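Local coordinates for abietadiene synthase, chloroplastic (Abies grandis, PDB 3S9V), which belongs to the terpene synthase family of plants, a largely helical chloroplast protein that combines a terpene synthase N-terminal domain with a metal-binding domain, at residues V363-V375 with I413-H426. Sequence-based numbering, arbitrary orientation.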
ATOM      1  N   VAL A 363     -12.154  -9.118   0.029  1.00 30.57           N
ATOM      2  CA  VAL A 363     -11.709  -7.853  -0.533  1.00 31.83           C
ATOM      3  C   VAL A 363     -10.435  -7.305   0.091  1.00 32.49           C
ATOM      4  O   VAL A 363      -9.505  -6.919  -0.618  1.00 31.66           O
ATOM      5  CB  VAL A 363     -12.798  -6.776  -0.409  1.00 33.67           C
ATOM      6  CG1 VAL A 363     -12.279  -5.457  -0.963  1.00 34.64           C
ATOM      7  CG2 VAL A 363     -14.050  -7.215  -1.152  1.00 35.44           C
ATOM      8  N   THR A 364     -10.389  -7.269   1.415  1.00 31.38           N
ATOM      9  CA  THR A 364      -9.220  -6.744   2.097  1.00 30.81           C
ATOM     10  C   THR A 364      -7.935  -7.479   1.716  1.00 30.18           C
ATOM     11  O   THR A 364      -6.964  -6.849   1.292  1.00 30.51           O
ATOM     12  CB  THR A 364      -9.420  -6.779   3.619  1.00 36.79           C
ATOM     13  OG1 THR A 364     -10.519  -5.927   3.966  1.00 42.09           O
ATOM     14  CG2 THR A 364      -8.181  -6.284   4.332  1.00 41.20           C
ATOM     15  N   ASP A 365      -7.916  -8.804   1.832  1.00 29.20           N
ATOM     16  CA  ASP A 365      -6.701  -9.534   1.480  1.00 28.82           C
ATOM     17  C   ASP A 365      -6.367  -9.534  -0.017  1.00 28.00           C
ATOM     18  O   ASP A 365      -5.194  -9.420  -0.382  1.00 28.74           O
ATOM     19  CB  ASP A 365      -6.744 -10.970   2.022  1.00 38.23           C
ATOM     20  CG  ASP A 365      -8.050 -11.677   1.721  1.00 46.54           C
ATOM     21  OD1 ASP A 365      -9.101 -11.223   2.233  1.00 50.26           O
ATOM     22  OD2 ASP A 365      -8.018 -12.685   0.980  1.00 39.93           O
ATOM     23  N   MET A 366      -7.366  -9.658  -0.890  1.00 26.48           N
ATOM     24  CA  MET A 366      -7.064  -9.641  -2.321  1.00 26.57           C
ATOM     25  C   MET A 366      -6.487  -8.275  -2.652  1.00 26.51           C
ATOM     26  O   MET A 366      -5.646  -8.153  -3.541  1.00 25.53           O
ATOM     27  CB  MET A 366      -8.308  -9.912  -3.191  1.00 23.02           C
ATOM     28  CG  MET A 366      -8.792 -11.373  -3.216  1.00 28.04           C
ATOM     29  SD  MET A 366      -7.567 -12.612  -3.761  1.00 25.22           S
ATOM     30  CE  MET A 366      -6.788 -13.001  -2.213  1.00 27.58           C
ATOM     31  N   LEU A 367      -6.927  -7.249  -1.924  1.00 23.29           N
ATOM     32  CA  LEU A 367      -6.418  -5.906  -2.164  1.00 24.51           C
ATOM     33  C   LEU A 367      -4.928  -5.797  -1.833  1.00 24.52           C
ATOM     34  O   LEU A 367      -4.152  -5.263  -2.627  1.00 22.23           O
ATOM     35  CB  LEU A 367      -7.192  -4.863  -1.355  1.00 22.88           C
ATOM     36  CG  LEU A 367      -6.560  -3.465  -1.423  1.00 26.66           C
ATOM     37  CD1 LEU A 367      -6.429  -3.034  -2.876  1.00 19.70           C
ATOM     38  CD2 LEU A 367      -7.399  -2.462  -0.645  1.00 30.30           C
ATOM     39  N   ASN A 368      -4.522  -6.290  -0.666  1.00 22.53           N
ATOM     40  CA  ASN A 368      -3.107  -6.215  -0.314  1.00 23.93           C
ATOM     41  C   ASN A 368      -2.264  -7.076  -1.248  1.00 21.91           C
ATOM     42  O   ASN A 368      -1.102  -6.761  -1.525  1.00 20.19           O
ATOM     43  CB  ASN A 368      -2.894  -6.614   1.149  1.00 26.84           C
ATOM     44  CG  ASN A 368      -3.458  -5.581   2.113  1.00 29.15           C
ATOM     45  OD1 ASN A 368      -3.266  -4.378   1.922  1.00 37.54           O
ATOM     46  ND2 ASN A 368      -4.152  -6.042   3.150  1.00 27.74           N
ATOM     47  N   VAL A 369      -2.859  -8.156  -1.748  1.00 20.12           N
ATOM     48  CA  VAL A 369      -2.171  -9.033  -2.679  1.00 19.21           C
ATOM     49  C   VAL A 369      -2.012  -8.279  -3.999  1.00 18.69           C
ATOM     50  O   VAL A 369      -0.981  -8.384  -4.660  1.00 23.61           O
ATOM     51  CB  VAL A 369      -2.971 -10.348  -2.928  1.00 23.35           C
ATOM     52  CG1 VAL A 369      -2.372 -11.118  -4.098  1.00 19.83           C
ATOM     53  CG2 VAL A 369      -2.953 -11.218  -1.680  1.00 20.25           C
ATOM     54  N   ASN A 370      -3.028  -7.508  -4.380  1.00 19.97           N
ATOM     55  CA  ASN A 370      -2.974  -6.744  -5.630  1.00 21.72           C
ATOM     56  C   ASN A 370      -1.887  -5.669  -5.592  1.00 19.72           C
ATOM     57  O   ASN A 370      -1.139  -5.495  -6.555  1.00 19.39           O
ATOM     58  CB  ASN A 370      -4.338  -6.103  -5.937  1.00 19.43           C
ATOM     59  CG  ASN A 370      -4.305  -5.224  -7.183  1.00 22.21           C
ATOM     60  OD1 ASN A 370      -3.936  -4.055  -7.124  1.00 23.02           O
ATOM     61  ND2 ASN A 370      -4.679  -5.797  -8.320  1.00 22.05           N
ATOM     62  N   ARG A 371      -1.802  -4.949  -4.481  1.00 18.41           N
ATOM     63  CA  ARG A 371      -0.781  -3.919  -4.324  1.00 22.60           C
ATOM     64  C   ARG A 371       0.598  -4.567  -4.465  1.00 22.13           C
ATOM     65  O   ARG A 371       1.485  -4.036  -5.132  1.00 23.53           O
ATOM     66  CB  ARG A 371      -0.905  -3.247  -2.950  1.00 17.29           C
ATOM     67  CG  ARG A 371      -2.182  -2.432  -2.769  1.00 20.84           C
ATOM     68  CD  ARG A 371      -2.383  -2.052  -1.312  1.00 25.81           C
ATOM     69  NE  ARG A 371      -1.376  -1.098  -0.865  1.00 23.99           N
ATOM     70  CZ  ARG A 371      -0.990  -0.945   0.395  1.00 19.61           C
ATOM     71  NH1 ARG A 371      -1.521  -1.686   1.362  1.00 18.09           N
ATOM     72  NH2 ARG A 371      -0.059  -0.049   0.686  1.00 31.08           N
ATOM     73  N   CYS A 372       0.757  -5.728  -3.841  1.00 22.90           N
ATOM     74  CA  CYS A 372       2.013  -6.463  -3.888  1.00 23.57           C
ATOM     75  C   CYS A 372       2.383  -6.944  -5.301  1.00 23.50           C
ATOM     76  O   CYS A 372       3.533  -6.829  -5.720  1.00 23.72           O
ATOM     77  CB  CYS A 372       1.938  -7.661  -2.924  1.00 20.32           C
ATOM     78  SG  CYS A 372       3.330  -8.827  -3.019  1.00 23.22           S
ATOM     79  N   SER A 373       1.409  -7.459  -6.042  1.00 21.29           N
ATOM     80  CA  SER A 373       1.673  -7.987  -7.386  1.00 22.75           C
ATOM     81  C   SER A 373       2.245  -7.000  -8.393  1.00 23.19           C
ATOM     82  O   SER A 373       2.827  -7.410  -9.401  1.00 22.82           O
ATOM     83  CB  SER A 373       0.402  -8.604  -7.977  1.00 19.22           C
ATOM     84  OG  SER A 373      -0.543  -7.597  -8.308  1.00 25.49           O
ATOM     85  N   HIS A 374       2.073  -5.706  -8.141  1.00 21.37           N
ATOM     86  CA  HIS A 374       2.585  -4.701  -9.066  1.00 20.04           C
ATOM     87  C   HIS A 374       4.075  -4.422  -8.892  1.00 22.32           C
ATOM     88  O   HIS A 374       4.726  -3.947  -9.817  1.00 24.24           O
ATOM     89  CB  HIS A 374       1.802  -3.392  -8.923  1.00 16.26           C
ATOM     90  CG  HIS A 374       0.440  -3.433  -9.545  1.00 26.03           C
ATOM     91  ND1 HIS A 374       0.236  -3.270 -10.899  1.00 24.53           N
ATOM     92  CD2 HIS A 374      -0.780  -3.677  -9.007  1.00 21.97           C
ATOM     93  CE1 HIS A 374      -1.049  -3.415 -11.170  1.00 18.90           C
ATOM     94  NE2 HIS A 374      -1.687  -3.664 -10.039  1.00 22.84           N
ATOM     95  N   VAL A 375       4.618  -4.716  -7.714  1.00 22.04           N
ATOM     96  CA  VAL A 375       6.034  -4.459  -7.467  1.00 19.82           C
ATOM     97  C   VAL A 375       6.814  -5.721  -7.796  1.00 21.59           C
ATOM     98  O   VAL A 375       7.441  -6.337  -6.936  1.00 23.76           O
ATOM     99  CB  VAL A 375       6.271  -4.037  -5.997  1.00 18.64           C
ATOM    100  CG1 VAL A 375       7.675  -3.507  -5.830  1.00 22.75           C
ATOM    101  CG2 VAL A 375       5.260  -2.967  -5.597  1.00 18.01           C
ATOM    102  N   ILE A 413     -13.472   0.550   2.306  1.00 22.45           N
ATOM    103  CA  ILE A 413     -12.632  -0.329   1.523  1.00 25.16           C
ATOM    104  C   ILE A 413     -12.838  -0.075   0.032  1.00 28.89           C
ATOM    105  O   ILE A 413     -11.896  -0.174  -0.756  1.00 29.10           O
ATOM    106  CB  ILE A 413     -12.924  -1.815   1.865  1.00 25.77           C
ATOM    107  CG1 ILE A 413     -11.760  -2.687   1.411  1.00 27.47           C
ATOM    108  CG2 ILE A 413     -14.226  -2.270   1.213  1.00 30.83           C
ATOM    109  CD1 ILE A 413     -10.454  -2.358   2.109  1.00 29.04           C
ATOM    110  N   ARG A 414     -14.064   0.271  -0.359  1.00 28.97           N
ATOM    111  CA  ARG A 414     -14.345   0.532  -1.767  1.00 27.90           C
ATOM    112  C   ARG A 414     -13.439   1.637  -2.286  1.00 27.41           C
ATOM    113  O   ARG A 414     -12.913   1.554  -3.395  1.00 28.56           O
ATOM    114  CB  ARG A 414     -15.803   0.938  -1.970  1.00 33.81           C
ATOM    115  CG  ARG A 414     -16.200   1.043  -3.436  1.00 35.15           C
ATOM    116  CD  ARG A 414     -17.521   1.769  -3.605  1.00 41.64           C
ATOM    117  NE  ARG A 414     -17.923   1.849  -5.006  1.00 41.82           N
ATOM    118  CZ  ARG A 414     -18.342   0.815  -5.724  1.00 39.50           C
ATOM    119  NH1 ARG A 414     -18.422  -0.385  -5.176  1.00 40.45           N
ATOM    120  NH2 ARG A 414     -18.684   0.981  -6.993  1.00 44.56           N
ATOM    121  N   GLY A 415     -13.256   2.676  -1.477  1.00 27.83           N
ATOM    122  CA  GLY A 415     -12.397   3.772  -1.878  1.00 24.26           C
ATOM    123  C   GLY A 415     -10.958   3.317  -2.066  1.00 25.41           C
ATOM    124  O   GLY A 415     -10.261   3.780  -2.971  1.00 23.21           O
ATOM    125  N   GLU A 416     -10.500   2.412  -1.205  1.00 23.62           N
ATOM    126  CA  GLU A 416      -9.137   1.908  -1.312  1.00 25.01           C
ATOM    127  C   GLU A 416      -9.001   1.039  -2.551  1.00 20.01           C
ATOM    128  O   GLU A 416      -7.978   1.056  -3.229  1.00 22.41           O
ATOM    129  CB  GLU A 416      -8.761   1.099  -0.071  1.00 24.52           C
ATOM    130  CG  GLU A 416      -8.560   1.933   1.178  1.00 21.15           C
ATOM    131  CD  GLU A 416      -8.170   1.080   2.378  1.00 31.23           C
ATOM    132  OE1 GLU A 416      -7.177   0.320   2.279  1.00 30.02           O
ATOM    133  OE2 GLU A 416      -8.854   1.168   3.419  1.00 29.79           O
ATOM    134  N   VAL A 417     -10.038   0.273  -2.844  1.00 20.09           N
ATOM    135  CA  VAL A 417     -10.015  -0.577  -4.018  1.00 23.87           C
ATOM    136  C   VAL A 417     -10.010   0.300  -5.268  1.00 27.31           C
ATOM    137  O   VAL A 417      -9.107   0.205  -6.100  1.00 28.55           O
ATOM    138  CB  VAL A 417     -11.237  -1.516  -4.042  1.00 22.11           C
ATOM    139  CG1 VAL A 417     -11.284  -2.293  -5.353  1.00 23.68           C
ATOM    140  CG2 VAL A 417     -11.161  -2.475  -2.856  1.00 22.84           C
ATOM    141  N   GLU A 418     -11.008   1.169  -5.388  1.00 27.66           N
ATOM    142  CA  GLU A 418     -11.094   2.041  -6.549  1.00 28.16           C
ATOM    143  C   GLU A 418      -9.773   2.745  -6.836  1.00 25.07           C
ATOM    144  O   GLU A 418      -9.369   2.850  -7.992  1.00 24.46           O
ATOM    145  CB  GLU A 418     -12.208   3.075  -6.365  1.00 27.25           C
ATOM    146  CG  GLU A 418     -13.593   2.547  -6.700  1.00 42.56           C
ATOM    147  CD  GLU A 418     -14.671   3.605  -6.552  1.00 62.27           C
ATOM    148  OE1 GLU A 418     -15.842   3.323  -6.898  1.00 63.76           O
ATOM    149  OE2 GLU A 418     -14.346   4.722  -6.086  1.00 69.90           O
ATOM    150  N   TYR A 419      -9.101   3.223  -5.791  1.00 22.74           N
ATOM    151  CA  TYR A 419      -7.826   3.907  -5.987  1.00 25.16           C
ATOM    152  C   TYR A 419      -6.761   2.932  -6.491  1.00 26.58           C
ATOM    153  O   TYR A 419      -6.088   3.190  -7.491  1.00 26.75           O
ATOM    154  CB  TYR A 419      -7.331   4.548  -4.691  1.00 21.14           C
ATOM    155  CG  TYR A 419      -6.026   5.289  -4.894  1.00 27.31           C
ATOM    156  CD1 TYR A 419      -6.007   6.551  -5.492  1.00 29.77           C
ATOM    157  CD2 TYR A 419      -4.805   4.690  -4.582  1.00 26.01           C
ATOM    158  CE1 TYR A 419      -4.803   7.194  -5.783  1.00 35.57           C
ATOM    159  CE2 TYR A 419      -3.593   5.324  -4.869  1.00 31.99           C
ATOM    160  CZ  TYR A 419      -3.601   6.574  -5.472  1.00 34.11           C
ATOM    161  OH  TYR A 419      -2.410   7.195  -5.777  1.00 42.20           O
ATOM    162  N   ALA A 420      -6.622   1.811  -5.791  1.00 23.45           N
ATOM    163  CA  ALA A 420      -5.642   0.796  -6.152  1.00 27.02           C
ATOM    164  C   ALA A 420      -5.805   0.275  -7.572  1.00 26.49           C
ATOM    165  O   ALA A 420      -4.817  -0.015  -8.238  1.00 28.51           O
ATOM    166  CB  ALA A 420      -5.703  -0.368  -5.169  1.00 25.32           C
ATOM    167  N   LEU A 421      -7.043   0.152  -8.039  1.00 25.85           N
ATOM    168  CA  LEU A 421      -7.277  -0.349  -9.386  1.00 24.35           C
ATOM    169  C   LEU A 421      -7.042   0.687 -10.472  1.00 26.42           C
ATOM    170  O   LEU A 421      -6.515   0.361 -11.537  1.00 25.84           O
ATOM    171  CB  LEU A 421      -8.692  -0.924  -9.515  1.00 25.82           C
ATOM    172  CG  LEU A 421      -8.866  -2.289  -8.837  1.00 29.56           C
ATOM    173  CD1 LEU A 421     -10.300  -2.773  -8.985  1.00 28.69           C
ATOM    174  CD2 LEU A 421      -7.902  -3.286  -9.464  1.00 25.81           C
ATOM    175  N   LYS A 422      -7.413   1.936 -10.206  1.00 25.08           N
ATOM    176  CA  LYS A 422      -7.226   2.983 -11.200  1.00 27.25           C
ATOM    177  C   LYS A 422      -5.817   3.575 -11.155  1.00 27.34           C
ATOM    178  O   LYS A 422      -5.259   3.935 -12.190  1.00 27.02           O
ATOM    179  CB  LYS A 422      -8.270   4.087 -11.008  1.00 32.56           C
ATOM    180  CG  LYS A 422      -8.340   5.077 -12.156  1.00 35.95           C
ATOM    181  CD  LYS A 422      -9.447   6.089 -11.928  1.00 42.44           C
ATOM    182  CE  LYS A 422      -9.555   7.068 -13.083  1.00 45.65           C
ATOM    183  NZ  LYS A 422     -10.635   8.067 -12.840  1.00 50.41           N
ATOM    184  N   TYR A 423      -5.239   3.666  -9.961  1.00 28.34           N
ATOM    185  CA  TYR A 423      -3.891   4.212  -9.805  1.00 27.35           C
ATOM    186  C   TYR A 423      -2.913   3.214  -9.181  1.00 28.01           C
ATOM    187  O   TYR A 423      -2.476   3.386  -8.032  1.00 25.86           O
ATOM    188  CB  TYR A 423      -3.944   5.487  -8.962  1.00 29.11           C
ATOM    189  CG  TYR A 423      -4.808   6.567  -9.578  1.00 27.47           C
ATOM    190  CD1 TYR A 423      -4.442   7.179 -10.776  1.00 25.58           C
ATOM    191  CD2 TYR A 423      -6.012   6.944  -8.984  1.00 25.73           C
ATOM    192  CE1 TYR A 423      -5.257   8.140 -11.378  1.00 33.51           C
ATOM    193  CE2 TYR A 423      -6.836   7.905  -9.576  1.00 36.95           C
ATOM    194  CZ  TYR A 423      -6.453   8.498 -10.773  1.00 39.76           C
ATOM    195  OH  TYR A 423      -7.270   9.436 -11.365  1.00 45.89           O
ATOM    196  N   PRO A 424      -2.561   2.151  -9.933  1.00 26.33           N
ATOM    197  CA  PRO A 424      -1.631   1.113  -9.476  1.00 28.14           C
ATOM    198  C   PRO A 424      -0.244   1.696  -9.238  1.00 28.51           C
ATOM    199  O   PRO A 424       0.006   2.868  -9.509  1.00 26.87           O
ATOM    200  CB  PRO A 424      -1.603   0.118 -10.640  1.00 27.91           C
ATOM    201  CG  PRO A 424      -2.890   0.338 -11.331  1.00 29.99           C
ATOM    202  CD  PRO A 424      -3.069   1.828 -11.276  1.00 23.59           C
ATOM    203  N   TRP A 425       0.646   0.842  -8.745  1.00 29.01           N
ATOM    204  CA  TRP A 425       2.037   1.166  -8.453  1.00 26.05           C
ATOM    205  C   TRP A 425       2.680   2.190  -9.410  1.00 25.42           C
ATOM    206  O   TRP A 425       3.053   3.295  -9.014  1.00 25.42           O
ATOM    207  CB  TRP A 425       2.826  -0.149  -8.473  1.00 25.38           C
ATOM    208  CG  TRP A 425       4.312  -0.047  -8.299  1.00 18.90           C
ATOM    209  CD1 TRP A 425       5.261  -0.526  -9.147  1.00 18.20           C
ATOM    210  CD2 TRP A 425       5.014   0.499  -7.177  1.00 16.59           C
ATOM    211  NE1 TRP A 425       6.517  -0.320  -8.625  1.00 22.35           N
ATOM    212  CE2 TRP A 425       6.395   0.309  -7.416  1.00 17.16           C
ATOM    213  CE3 TRP A 425       4.611   1.126  -5.989  1.00 17.92           C
ATOM    214  CZ2 TRP A 425       7.376   0.723  -6.517  1.00 11.78           C
ATOM    215  CZ3 TRP A 425       5.590   1.538  -5.090  1.00 23.29           C
ATOM    216  CH2 TRP A 425       6.958   1.334  -5.361  1.00 19.59           C
ATOM    217  N   HIS A 426       2.793   1.822 -10.675  1.00 22.04           N
ATOM    218  CA  HIS A 426       3.427   2.689 -11.657  1.00 25.65           C
ATOM    219  C   HIS A 426       2.707   3.986 -12.008  1.00 26.66           C
ATOM    220  O   HIS A 426       3.205   4.751 -12.826  1.00 27.84           O
ATOM    221  CB  HIS A 426       3.697   1.889 -12.933  1.00 23.07           C
ATOM    222  CG  HIS A 426       4.675   0.773 -12.740  1.00 27.98           C
ATOM    223  ND1 HIS A 426       4.525  -0.463 -13.330  1.00 28.15           N
ATOM    224  CD2 HIS A 426       5.819   0.708 -12.019  1.00 29.85           C
ATOM    225  CE1 HIS A 426       5.531  -1.243 -12.979  1.00 28.87           C
ATOM    226  NE2 HIS A 426       6.332  -0.557 -12.184  1.00 32.37           N
TER
HETATM  227  O   HOH W   1      -2.954  -1.549  -6.823  1.00 26.71           O
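Leu367 fills a hole in helix 413-422 formed by Ile413, Glu416, Val417 and Ala420, a knob-into-hole fit in which its two methyls divide the work. CD1 meets Ala420 CB at 3.6 Å, whereas CD2 lies 3.9 Å from Glu416 CB and also reaches Ile413 CD1. One turn earlier, Val363 rests CG1 against both Ile413 CG1 and Val417 CG2, 3.7 Å from each; chi1 of 178° swings this branch away from the backbone nitrogen and onto the other helix, and the valine crosses Val417 nearly at a right angle. Helices 363-373 and 413-422 run almost parallel, 23° apart with axes 10.6 Å from each other, as two neighbouring members of the all-helical terpene synthase N-terminal domain. Helix 381-397, between them in sequence, touches both, through Met366, Val369 and Ser373 on one side and Leu421 on the other.

No direct hydrogen bond joins the segments. A water instead donates to Asn370 OD1 (2.7 Å) and to the carbonyl oxygen of Ala420, linking two acceptors that cannot bond each other directly; the Asn370 side chain also has Thr390 as a polar partner. Glu416, beside Leu367, directs OE1 to a salt bridge with Arg282.

Toward the C-terminal ends of the segments the contact turns aromatic. Pro424 CB sits over one face of the His374 imidazole in a CH-pi contact, 3.8 Å from the ring centroid, and Val375 CG2 does likewise above the Trp425 five-membered ring, 13° off its normal. Between these, His374 CB and Trp425 CB approach to 3.4 Å, while Trp425 NE1 and His426 NE2 both hydrogen-bond to Asn731 OD1.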